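Lmo2470 protein (Listeria monocytogenes EGD-e, PDB 5HL3) is a calcium-binding, leucine-rich-repeat internalin that interacts with afadin and facilitates crossing of the basement membrane. Local coordinates at residues 243-248 and 260-265; 266-271 and 353-358; 286-291 and 317-322; 294-299 and 341-346. All blocks are in the same frame, centred on the assembly; numbering follows the deposited sequence. Where two conformers were deposited one is given.

In the fold
Interactions 1 to 4 follow the chain from the end of the leucine-rich-repeat sheet into the domain that caps it. Interaction 1 closes the parallel repeat sheet and is tied together by polar side chains gripping backbone. Interaction 2 directly continues it, pairing the strands of the next sheet that come first and last along the chain, with a calcium ion on one face and apolar packing on the other. Interactions 3 and 4 secure the helix 285-292 and the loop that follows: one through an aromatic ring at a surface calcium loop, the other through side-chain and water bonds at a strand corner. All four are partly buried. Gln263 joins interactions 1 and 4, while Tyr342 and Tyr354 bring interactions 2, 3 and 4 together.

Interaction 1 (243-248 and 260-265); sequences NLDYNF and IYVQSQ
Gln265 reaches Leu244 because its CG lies opposite its own backbone N (chi1 -157°) and the chain then bends at chi2, carrying the amide to loop 243-248. There Gln265 NE2 gives a nearly straight hydrogen bond to Leu244 O (3.0 Å), while Asn247 ND2, which also bonds to Leu221 O, meets the same oxygen from the opposite face of its carbonyl plane. Gln265 NE2 also binds Ser264 O, which Tyr246 N shares, and Gln265 OE1 accepts from Leu249 N.

Asp245 OD1 takes Gln263 N and Ser264 N on its syn side, each at 2.8 Å and both tilted out of the carboxylate plane. The carboxylate stands almost perpendicular to the Tyr261 ring, with Asp245 OD2 at the ring edge, 3.6 Å from Tyr261 CE1. Ser264 CB lies over one face of the Tyr246 ring, which also stacks with His223. Leu244 N bonds to Tyr261 O beside the parallel bridge of Asn243 and Tyr261, the last pairing of the leucine-rich-repeat sheet.

Two amides converging on one carboxylate oxygen would probably favour its charged form, and with the doubly bonded Leu244 O these bonds probably hold the chain where regular strand pairing stops.

Interaction 2 (266-271 and 353-358); sequences NGELPD and SYDWNV. With CA (calcium ion), chain H.
Residues 266-268 and 353-358 run parallel, their axes 4.7 Å apart at closest approach and 18° from one another, joined by the hydrogen bonds Asp355 N to Gly267 O (3.0 Å) and Leu269 N to Asp355 O, with a weak one from Gly267 N to Ser353 O. The side chains divide between two very different faces.

On one, the Tyr354 ring lies against the backbone of Gly267, its CD2 3.4 Å from Gly267 CA, and its hydroxyl is bonded to Leu249 O. Leu269 CD1 then fits between Tyr354 CB and Trp356 CE3, 4.0 Å from the latter, and Ile282 adds to this apolar cluster.

The other face holds calcium. Ser353 OG binds it at 2.4 Å, being turned there by a chi1 of 173°, and Asp355 OD1 binds at 2.3 Å; Asp339 and four waters complete seven ligands. Asn266 stands in the second shell, its ND2 donating to a metal-bound water. Glu268 has two conformers; in one, its OE2 lies 4.0 Å from Asp355 OD2, with a water probably donating to both. Beyond the paired part, a single water ties Leu269 O and Asp271 OD1 to Asn357 N.

The ion joins strand 353-358 to Asp339 and would offset their gathered negative charge, whereas 266-271 is linked to it through water; the reverse face relies on apolar contact.

Interaction 3 (286-291 and 317-322); sequences IYFQME and VNEEGN. With CA (calcium ion), chain G.
A phenyl ring and a metal-binding amide lie flat on each other here: the ring of Phe288 and the amide of Asn322 are only 4° from parallel, and Asn322 OD1 at the same time binds a calcium ion at 2.3 Å. The two side chains slide past each other in opposite directions, which leaves Asn322 CB almost directly above the ring, 3.8 Å from its centroid, in a CH-pi contact. Tyr287 CD2 covers the opposite face of the Phe288 ring, over its centre. The ring is therefore clasped between its helical neighbour and the calcium loop.

At the ring edge stands the carboxylate of Glu319, turned at right angles to it. Glu319 has two conformers; in one of them OE2 lies 3.5 Å from Phe288 CD1, and a water bridges Tyr287 OH and Glu319 OE2, 2.7 Å from each, so this edge contact and the water bridge are less certain. Oxygen there would meet the electropositive rim of the ring rather than its pi cloud. Val317 adds an apolar branch, its CG1 3.8 Å from Phe288 CE1 and close to Tyr287 CE2 as well. Tyr287 in turn meets Tyr342 edge to face, which ties the helix to the sheet beneath.

Asn322 has a left-handed backbone (phi 52°) just before strand 323-326. Glu319 O, at 2.4 Å from the calcium ion, Glu319 OE1 and Asn322 OD1 supply its protein ligands. The arrangement is a calcium site in the loop of a beta-hairpin formed by strands 310-318 and 323-326, with four of its seven ligands water.

Interaction 4 (294-299 and 341-346); sequences NMLVSP and SYNHNY
The Tyr342 ring receives Leu296 at its edge, with Leu296 CD2 near the ring plane and 3.7 Å from Tyr342 CD2. The imidazole of His344 has Tyr346 OH over one face and a water at its edge, and its NE2 bonds to Thr302 OG1. These groups flank the place where the loop that follows helix 285-292, whose end is a Schellman motif with Asn294 as the C-prime residue, crosses a corner in the strand 334-345 of the domain's mixed beta sheet.

The corner residue, Asn343, has positive phi and sends its side chain across to the loop. Its CG lies on the far side of CB from the backbone N (chi1 -152°), which places Asn343 OD1 in front of Val297 N. The resulting hydrogen bond is 2.8 Å long and lies in the carbonyl plane of the amide. The remaining end of that amide, Asn343 ND2, donates to Gln263 OE1, so both ends of the group are engaged and its rotation is probably fixed. Around the bond, Val297 CG2 packs 3.4 Å from Asn343 OD1 and then touches Asn345 ND2.

One residue further along, Ser298 uses its hydroxyl. With OG between the backbone N and carbonyl carbon (chi1 60°), it donates to His344 O at 2.8 Å, and a water that donates to the same Ser298 OG accepts from His344 N. Thus one serine oxygen serves His344 O directly and His344 N through the water. A second water completes the seam, donating to Ser298 O at 2.7 Å and accepting from Asn343 N at 2.9 Å.

Interaction 1 (243-248 and 260-265)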
# COMPACT_ATOMS: atom_id res chain seq x y z
N ASN A 243 0.93 -3.12 11.75
CA ASN A 243 1.86 -1.99 11.77
C ASN A 243 1.06 -0.70 11.87
O ASN A 243 0.33 -0.37 10.95
CB ASN A 243 2.76 -2.01 10.54
CG ASN A 243 3.93 -1.04 10.67
OD1 ASN A 243 3.84 0.00 11.34
ND2 ASN A 243 5.02 -1.36 10.04
N LEU A 244 1.20 0.00 13.00
CA LEU A 244 0.50 1.27 13.24
C LEU A 244 1.51 2.41 13.33
O LEU A 244 1.15 3.52 13.78
CB LEU A 244 -0.33 1.19 14.53
CG LEU A 244 -1.38 0.09 14.54
CD1 LEU A 244 -2.15 0.04 15.86
CD2 LEU A 244 -2.36 0.19 13.38
N ASP A 245 2.73 2.22 12.89
CA ASP A 245 3.76 3.25 13.04
C ASP A 245 3.35 4.52 12.31
O ASP A 245 2.69 4.50 11.28
CB ASP A 245 5.10 2.73 12.46
CG ASP A 245 6.32 3.29 13.13
OD1 ASP A 245 6.28 3.48 14.34
OD2 ASP A 245 7.36 3.38 12.45
N TYR A 246 3.74 5.67 12.86
CA TYR A 246 3.48 6.95 12.20
C TYR A 246 1.98 7.21 11.94
O TYR A 246 1.56 7.64 10.86
CB TYR A 246 4.36 7.15 10.96
CG TYR A 246 5.80 7.45 11.28
CD1 TYR A 246 6.15 8.69 11.83
CD2 TYR A 246 6.80 6.51 11.09
CE1 TYR A 246 7.47 8.99 12.15
CE2 TYR A 246 8.13 6.82 11.41
CZ TYR A 246 8.44 8.04 11.94
OH TYR A 246 9.76 8.35 12.26
N ASN A 247 1.20 7.00 12.98
CA ASN A 247 -0.21 7.44 13.03
C ASN A 247 -0.36 8.39 14.22
O ASN A 247 0.66 8.90 14.72
CB ASN A 247 -1.16 6.23 13.03
CG ASN A 247 -1.29 5.62 11.65
OD1 ASN A 247 -2.06 6.10 10.83
ND2 ASN A 247 -0.56 4.55 11.40
N PHE A 248 -1.60 8.66 14.62
CA PHE A 248 -1.92 9.71 15.61
C PHE A 248 -2.78 9.17 16.71
O PHE A 248 -3.66 9.87 17.24
CB PHE A 248 -2.57 10.90 14.85
CG PHE A 248 -1.71 11.37 13.71
CD1 PHE A 248 -0.73 12.33 13.92
CD2 PHE A 248 -1.80 10.76 12.46
CE1 PHE A 248 0.13 12.70 12.90
CE2 PHE A 248 -0.92 11.12 11.45
CZ PHE A 248 0.04 12.08 11.67
N ILE A 260 1.26 -5.64 17.57
CA ILE A 260 1.49 -4.28 17.06
C ILE A 260 2.95 -3.86 16.94
O ILE A 260 3.79 -4.12 17.80
CB ILE A 260 0.73 -3.25 17.94
CG1 ILE A 260 -0.78 -3.47 17.81
CG2 ILE A 260 1.06 -1.81 17.56
CD1 ILE A 260 -1.63 -2.60 18.72
N TYR A 261 3.25 -3.22 15.80
CA TYR A 261 4.50 -2.50 15.62
C TYR A 261 4.19 -1.01 15.72
O TYR A 261 3.42 -0.47 14.92
CB TYR A 261 5.18 -2.79 14.25
CG TYR A 261 6.50 -2.06 14.12
CD1 TYR A 261 6.54 -0.73 13.76
CD2 TYR A 261 7.72 -2.71 14.33
CE1 TYR A 261 7.74 -0.02 13.69
CE2 TYR A 261 8.94 -2.01 14.24
CZ TYR A 261 8.94 -0.68 13.93
OH TYR A 261 10.12 0.04 13.84
N VAL A 262 4.76 -0.34 16.73
CA VAL A 262 4.77 1.13 16.84
C VAL A 262 6.05 1.52 17.52
O VAL A 262 6.33 1.04 18.64
CB VAL A 262 3.62 1.75 17.70
CG1 VAL A 262 3.90 3.24 17.95
CG2 VAL A 262 2.28 1.59 17.04
N GLN A 263 6.83 2.37 16.87
CA GLN A 263 7.99 3.01 17.50
C GLN A 263 7.88 4.53 17.50
O GLN A 263 8.42 5.17 18.42
CB GLN A 263 9.31 2.54 16.83
CG GLN A 263 9.66 1.08 17.16
CD GLN A 263 9.92 0.90 18.65
OE1 GLN A 263 10.71 1.63 19.26
NE2 GLN A 263 9.26 -0.07 19.23
N SER A 264 7.19 5.09 16.49
CA SER A 264 6.91 6.52 16.42
C SER A 264 5.41 6.76 16.30
O SER A 264 4.68 5.97 15.68
CB SER A 264 7.61 7.17 15.24
OG SER A 264 9.01 7.18 15.44
N GLN A 265 4.97 7.83 16.93
CA GLN A 265 3.54 8.21 16.93
C GLN A 265 3.44 9.64 17.37
O GLN A 265 4.29 10.11 18.10
CB GLN A 265 2.76 7.27 17.89
CG GLN A 265 1.26 7.12 17.65
CD GLN A 265 0.82 6.22 16.49
OE1 GLN A 265 -0.37 6.13 16.22
NE2 GLN A 265 1.75 5.55 15.85
O HOH W 1 9.92 3.21 13.03

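Interaction 2 (266-271 and 353-358)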
# COMPACT_ATOMS: atom_id res chain seq x y z
N ASN A 266 2.42 10.32 16.91
CA ASN A 266 2.16 11.69 17.31
C ASN A 266 0.70 11.81 17.73
O ASN A 266 -0.10 10.86 17.59
CB ASN A 266 2.54 12.65 16.19
CG ASN A 266 4.01 12.62 15.87
OD1 ASN A 266 4.49 11.74 15.17
ND2 ASN A 266 4.75 13.54 16.45
N GLY A 267 0.34 12.87 18.44
CA GLY A 267 -1.04 13.04 18.77
C GLY A 267 -1.32 14.34 19.44
O GLY A 267 -0.40 15.08 19.81
N GLU A 268 -2.60 14.61 19.58
CA GLU A 268 -3.10 15.83 20.23
C GLU A 268 -3.96 15.41 21.41
O GLU A 268 -4.82 14.51 21.29
CB GLU A 268 -3.96 16.65 19.26
CG GLU A 268 -3.29 17.07 17.96
CD GLU A 268 -2.16 18.10 18.09
OE1 GLU A 268 -2.29 19.14 18.79
OE2 GLU A 268 -1.15 17.92 17.38
N LEU A 269 -3.71 16.03 22.55
CA LEU A 269 -4.49 15.77 23.77
C LEU A 269 -5.47 16.93 24.03
O LEU A 269 -5.39 17.98 23.38
CB LEU A 269 -3.56 15.50 24.96
CG LEU A 269 -2.44 14.51 24.68
CD1 LEU A 269 -1.60 14.30 25.92
CD2 LEU A 269 -3.02 13.20 24.18
N PRO A 270 -6.40 16.76 24.97
CA PRO A 270 -7.39 17.82 25.18
C PRO A 270 -6.83 19.14 25.72
O PRO A 270 -5.84 19.16 26.45
CB PRO A 270 -8.36 17.18 26.21
CG PRO A 270 -8.21 15.71 25.98
CD PRO A 270 -6.74 15.55 25.76
N ASP A 271 -7.47 20.24 25.32
CA ASP A 271 -7.15 21.54 25.89
C ASP A 271 -7.37 21.49 27.41
O ASP A 271 -8.31 20.84 27.88
CB ASP A 271 -8.07 22.65 25.34
CG ASP A 271 -7.96 22.86 23.84
OD1 ASP A 271 -6.92 22.55 23.23
OD2 ASP A 271 -8.96 23.35 23.27
N SER A 353 5.35 11.54 20.46
CA SER A 353 5.23 12.93 20.93
C SER A 353 3.80 13.41 20.87
O SER A 353 3.13 13.26 19.85
CB SER A 353 6.08 13.83 20.03
OG SER A 353 5.90 15.21 20.34
N TYR A 354 3.32 13.96 21.98
CA TYR A 354 1.93 14.38 22.16
C TYR A 354 1.86 15.82 22.61
O TYR A 354 2.47 16.18 23.60
CB TYR A 354 1.21 13.43 23.15
CG TYR A 354 1.10 12.06 22.54
CD1 TYR A 354 2.15 11.15 22.61
CD2 TYR A 354 -0.01 11.73 21.77
CE1 TYR A 354 2.06 9.93 21.96
CE2 TYR A 354 -0.11 10.50 21.15
CZ TYR A 354 0.94 9.63 21.22
OH TYR A 354 0.89 8.40 20.54
N ASP A 355 1.04 16.60 21.93
CA ASP A 355 0.93 18.03 22.14
C ASP A 355 -0.43 18.41 22.70
O ASP A 355 -1.43 17.77 22.35
CB ASP A 355 1.05 18.75 20.81
CG ASP A 355 2.32 18.48 20.09
OD1 ASP A 355 3.27 17.90 20.65
OD2 ASP A 355 2.36 18.89 18.92
N TRP A 356 -0.51 19.51 23.44
CA TRP A 356 -1.82 20.07 23.84
C TRP A 356 -1.63 21.50 24.24
O TRP A 356 -0.53 21.95 24.52
CB TRP A 356 -2.50 19.23 24.95
CG TRP A 356 -1.91 19.34 26.34
CD1 TRP A 356 -2.43 20.04 27.38
CD2 TRP A 356 -0.73 18.69 26.85
NE1 TRP A 356 -1.65 19.89 28.50
CE2 TRP A 356 -0.60 19.06 28.19
CE3 TRP A 356 0.23 17.84 26.30
CZ2 TRP A 356 0.44 18.63 28.99
CZ3 TRP A 356 1.27 17.41 27.12
CH2 TRP A 356 1.37 17.83 28.44
N ASN A 357 -2.74 22.22 24.24
CA ASN A 357 -2.76 23.64 24.61
C ASN A 357 -3.26 23.84 26.02
O ASN A 357 -4.23 23.21 26.45
CB ASN A 357 -3.64 24.44 23.63
CG ASN A 357 -3.06 24.52 22.24
OD1 ASN A 357 -1.85 24.36 22.05
ND2 ASN A 357 -3.93 24.72 21.24
N VAL A 358 -2.59 24.73 26.74
CA VAL A 358 -2.94 25.03 28.12
C VAL A 358 -3.15 26.54 28.27
O VAL A 358 -2.32 27.34 27.82
CB VAL A 358 -1.83 24.59 29.11
CG1 VAL A 358 -2.17 24.92 30.55
CG2 VAL A 358 -1.57 23.10 28.96
CA CA H . 5.25 17.36 19.52
O HOH W 2 3.87 15.70 18.29
O HOH W 3 0.26 19.94 17.14
O HOH W 4 -4.98 20.72 23.11
O HOH W 5 4.69 18.49 17.47
O HOH W 6 7.27 17.06 18.46
O HOH W 7 6.01 19.66 19.76

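Interaction 3 (286-291 and 317-322)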
# COMPACT_ATOMS: atom_id res chain seq x y z
N ILE A 286 -1.57 5.09 25.43
CA ILE A 286 -0.55 4.45 24.60
C ILE A 286 0.79 4.33 25.29
O ILE A 286 1.49 3.31 25.12
CB ILE A 286 -0.43 5.16 23.22
CG1 ILE A 286 0.55 4.40 22.31
CG2 ILE A 286 -0.03 6.64 23.36
CD1 ILE A 286 0.56 4.88 20.86
N TYR A 287 1.19 5.32 26.09
CA TYR A 287 2.46 5.22 26.81
C TYR A 287 2.44 4.00 27.71
O TYR A 287 3.41 3.20 27.73
CB TYR A 287 2.78 6.51 27.64
CG TYR A 287 3.90 6.23 28.63
CD1 TYR A 287 5.23 6.12 28.19
CD2 TYR A 287 3.62 5.91 29.95
CE1 TYR A 287 6.24 5.78 29.05
CE2 TYR A 287 4.64 5.53 30.82
CZ TYR A 287 5.94 5.48 30.37
OH TYR A 287 6.95 5.11 31.26
N PHE A 288 1.38 3.87 28.51
CA PHE A 288 1.30 2.76 29.46
C PHE A 288 1.22 1.40 28.79
O PHE A 288 1.82 0.44 29.27
CB PHE A 288 0.17 3.01 30.47
CG PHE A 288 0.44 4.23 31.31
CD1 PHE A 288 1.35 4.18 32.35
CD2 PHE A 288 -0.12 5.45 30.97
CE1 PHE A 288 1.65 5.31 33.10
CE2 PHE A 288 0.21 6.59 31.67
CZ PHE A 288 1.08 6.51 32.73
N GLN A 289 0.55 1.32 27.65
CA GLN A 289 0.49 0.08 26.87
C GLN A 289 1.87 -0.29 26.33
O GLN A 289 2.29 -1.46 26.42
CB GLN A 289 -0.49 0.23 25.72
CG GLN A 289 -1.94 0.28 26.15
CD GLN A 289 -2.85 0.59 24.97
OE1 GLN A 289 -2.70 1.65 24.32
NE2 GLN A 289 -3.77 -0.30 24.68
N MSE A 290 2.57 0.69 25.75
CA MSE A 290 3.91 0.44 25.21
C MSE A 290 4.87 0.06 26.30
O MSE A 290 5.72 -0.82 26.13
CB MSE A 290 4.40 1.65 24.38
CG MSE A 290 3.58 1.74 23.09
SE MSE A 290 4.06 3.22 21.91
CE MSE A 290 5.94 2.76 21.51
N GLU A 291 4.79 0.74 27.45
CA GLU A 291 5.70 0.46 28.55
C GLU A 291 5.48 -0.94 29.08
O GLU A 291 6.45 -1.72 29.22
CB GLU A 291 5.51 1.51 29.68
CG GLU A 291 6.60 1.52 30.74
CD GLU A 291 6.57 0.33 31.69
OE1 GLU A 291 5.49 -0.21 32.02
OE2 GLU A 291 7.66 -0.05 32.17
N VAL A 317 5.97 10.36 35.85
CA VAL A 317 5.02 9.34 35.48
C VAL A 317 4.39 8.83 36.78
O VAL A 317 5.11 8.46 37.72
CB VAL A 317 5.70 8.15 34.80
CG1 VAL A 317 4.70 7.06 34.49
CG2 VAL A 317 6.41 8.60 33.53
N ASN A 318 3.06 8.81 36.82
CA ASN A 318 2.28 8.33 37.95
C ASN A 318 1.79 6.94 37.55
O ASN A 318 0.77 6.79 36.89
CB ASN A 318 1.14 9.31 38.24
CG ASN A 318 1.61 10.79 38.28
OD1 ASN A 318 2.51 11.14 39.07
ND2 ASN A 318 1.01 11.65 37.43
N GLU A 319 2.54 5.91 37.94
CA GLU A 319 2.22 4.54 37.51
C GLU A 319 0.97 3.92 38.11
O GLU A 319 0.34 3.08 37.47
CB GLU A 319 3.42 3.60 37.67
CG GLU A 319 4.27 3.50 36.42
CD GLU A 319 3.52 2.86 35.25
OE1 GLU A 319 2.37 2.39 35.44
OE2 GLU A 319 4.08 2.81 34.12
N GLU A 320 0.58 4.31 39.32
CA GLU A 320 -0.67 3.76 39.89
C GLU A 320 -1.91 4.21 39.10
O GLU A 320 -2.68 3.38 38.60
CB GLU A 320 -0.82 4.06 41.38
CG GLU A 320 0.00 3.16 42.30
CD GLU A 320 -0.56 1.73 42.45
OE1 GLU A 320 -0.54 1.20 43.60
OE2 GLU A 320 -1.00 1.13 41.44
N GLY A 321 -2.05 5.52 38.93
CA GLY A 321 -3.21 6.07 38.24
C GLY A 321 -3.07 6.18 36.74
O GLY A 321 -3.98 6.66 36.09
N ASN A 322 -1.94 5.73 36.19
CA ASN A 322 -1.66 5.82 34.76
C ASN A 322 -1.86 7.24 34.20
O ASN A 322 -2.65 7.48 33.29
CB ASN A 322 -2.48 4.79 33.94
CG ASN A 322 -1.95 3.37 34.09
OD1 ASN A 322 -1.18 3.06 34.98
ND2 ASN A 322 -2.37 2.51 33.18
CA CA G . 0.17 1.39 35.84
O HOH W 8 6.48 3.90 33.67
O HOH W 9 -1.80 0.99 36.95
O HOH W 10 -0.05 -1.26 35.71
O HOH W 11 1.42 0.27 37.65
O HOH W 12 0.59 0.73 33.66

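Interaction 4 (294-299 and 341-346)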
# COMPACT_ATOMS: atom_id res chain seq x y z
N ASN A 294 6.65 -3.87 26.86
CA ASN A 294 8.08 -3.89 26.51
C ASN A 294 8.39 -3.45 25.09
O ASN A 294 9.32 -3.97 24.46
CB ASN A 294 8.69 -5.26 26.86
CG ASN A 294 8.58 -5.53 28.34
OD1 ASN A 294 9.02 -4.73 29.15
ND2 ASN A 294 7.90 -6.62 28.70
N MSE A 295 7.65 -2.46 24.62
CA MSE A 295 7.85 -1.90 23.29
C MSE A 295 8.82 -0.73 23.29
O MSE A 295 9.20 -0.27 22.21
CB MSE A 295 6.51 -1.43 22.73
CG MSE A 295 5.53 -2.60 22.53
SE MSE A 295 3.74 -2.02 21.94
CE MSE A 295 4.15 -1.40 20.14
N LEU A 296 9.24 -0.24 24.45
CA LEU A 296 10.10 0.92 24.48
C LEU A 296 11.56 0.57 24.28
O LEU A 296 12.05 -0.42 24.82
CB LEU A 296 9.96 1.67 25.81
CG LEU A 296 8.56 2.17 26.18
CD1 LEU A 296 8.60 2.77 27.60
CD2 LEU A 296 8.00 3.14 25.16
N VAL A 297 12.25 1.42 23.54
CA VAL A 297 13.72 1.31 23.35
C VAL A 297 14.53 2.20 24.31
O VAL A 297 15.76 2.10 24.39
CB VAL A 297 14.15 1.61 21.88
CG1 VAL A 297 13.50 0.65 20.90
CG2 VAL A 297 13.88 3.07 21.50
N SER A 298 13.84 3.12 24.99
CA SER A 298 14.45 4.00 26.00
C SER A 298 13.36 4.34 27.02
O SER A 298 12.20 4.41 26.66
CB SER A 298 14.97 5.28 25.34
OG SER A 298 13.94 5.99 24.73
N PRO A 299 13.74 4.55 28.30
CA PRO A 299 12.72 4.72 29.35
C PRO A 299 12.24 6.13 29.64
O PRO A 299 11.18 6.30 30.24
CB PRO A 299 13.42 4.14 30.59
CG PRO A 299 14.86 4.46 30.35
CD PRO A 299 15.06 4.22 28.87
N SER A 341 6.95 13.79 25.37
CA SER A 341 7.58 12.86 24.43
C SER A 341 8.20 11.69 25.17
O SER A 341 8.70 11.85 26.29
CB SER A 341 8.62 13.59 23.59
OG SER A 341 7.98 14.48 22.65
N TYR A 342 8.20 10.53 24.53
CA TYR A 342 8.82 9.34 25.09
C TYR A 342 9.29 8.45 23.94
O TYR A 342 9.05 8.73 22.75
CB TYR A 342 7.86 8.63 26.05
CG TYR A 342 6.68 7.99 25.38
CD1 TYR A 342 5.48 8.71 25.15
CD2 TYR A 342 6.76 6.67 24.91
CE1 TYR A 342 4.43 8.10 24.52
CE2 TYR A 342 5.70 6.08 24.29
CZ TYR A 342 4.54 6.80 24.06
OH TYR A 342 3.48 6.22 23.42
N ASN A 343 9.96 7.36 24.31
CA ASN A 343 10.54 6.43 23.31
C ASN A 343 11.47 7.16 22.35
O ASN A 343 11.55 6.86 21.17
CB ASN A 343 9.46 5.61 22.54
CG ASN A 343 9.99 4.29 22.07
OD1 ASN A 343 10.77 3.69 22.78
ND2 ASN A 343 9.61 3.84 20.87
N HIS A 344 12.20 8.13 22.88
CA HIS A 344 13.18 8.81 22.06
C HIS A 344 14.24 7.82 21.55
O HIS A 344 14.82 7.07 22.34
CB HIS A 344 13.93 9.86 22.87
CG HIS A 344 13.09 10.99 23.37
ND1 HIS A 344 12.85 12.12 22.64
CD2 HIS A 344 12.50 11.19 24.57
CE1 HIS A 344 12.15 12.97 23.36
NE2 HIS A 344 11.91 12.42 24.54
N ASN A 345 14.46 7.84 20.25
CA ASN A 345 15.49 7.01 19.63
C ASN A 345 16.33 7.93 18.79
O ASN A 345 16.02 8.23 17.63
CB ASN A 345 14.87 5.89 18.80
CG ASN A 345 15.91 4.86 18.39
OD1 ASN A 345 17.08 5.18 18.24
ND2 ASN A 345 15.48 3.63 18.20
N TYR A 346 17.35 8.47 19.43
CA TYR A 346 18.20 9.46 18.80
C TYR A 346 18.95 8.87 17.62
O TYR A 346 19.13 9.56 16.61
CB TYR A 346 19.14 10.10 19.83
CG TYR A 346 18.39 10.75 20.99
CD1 TYR A 346 17.59 11.87 20.79
CD2 TYR A 346 18.49 10.23 22.29
CE1 TYR A 346 16.89 12.46 21.85
CE2 TYR A 346 17.80 10.80 23.35
CZ TYR A 346 17.00 11.92 23.12
OH TYR A 346 16.32 12.49 24.18
O HOH W 13 10.20 6.25 26.94
O HOH W 14 12.82 8.21 25.82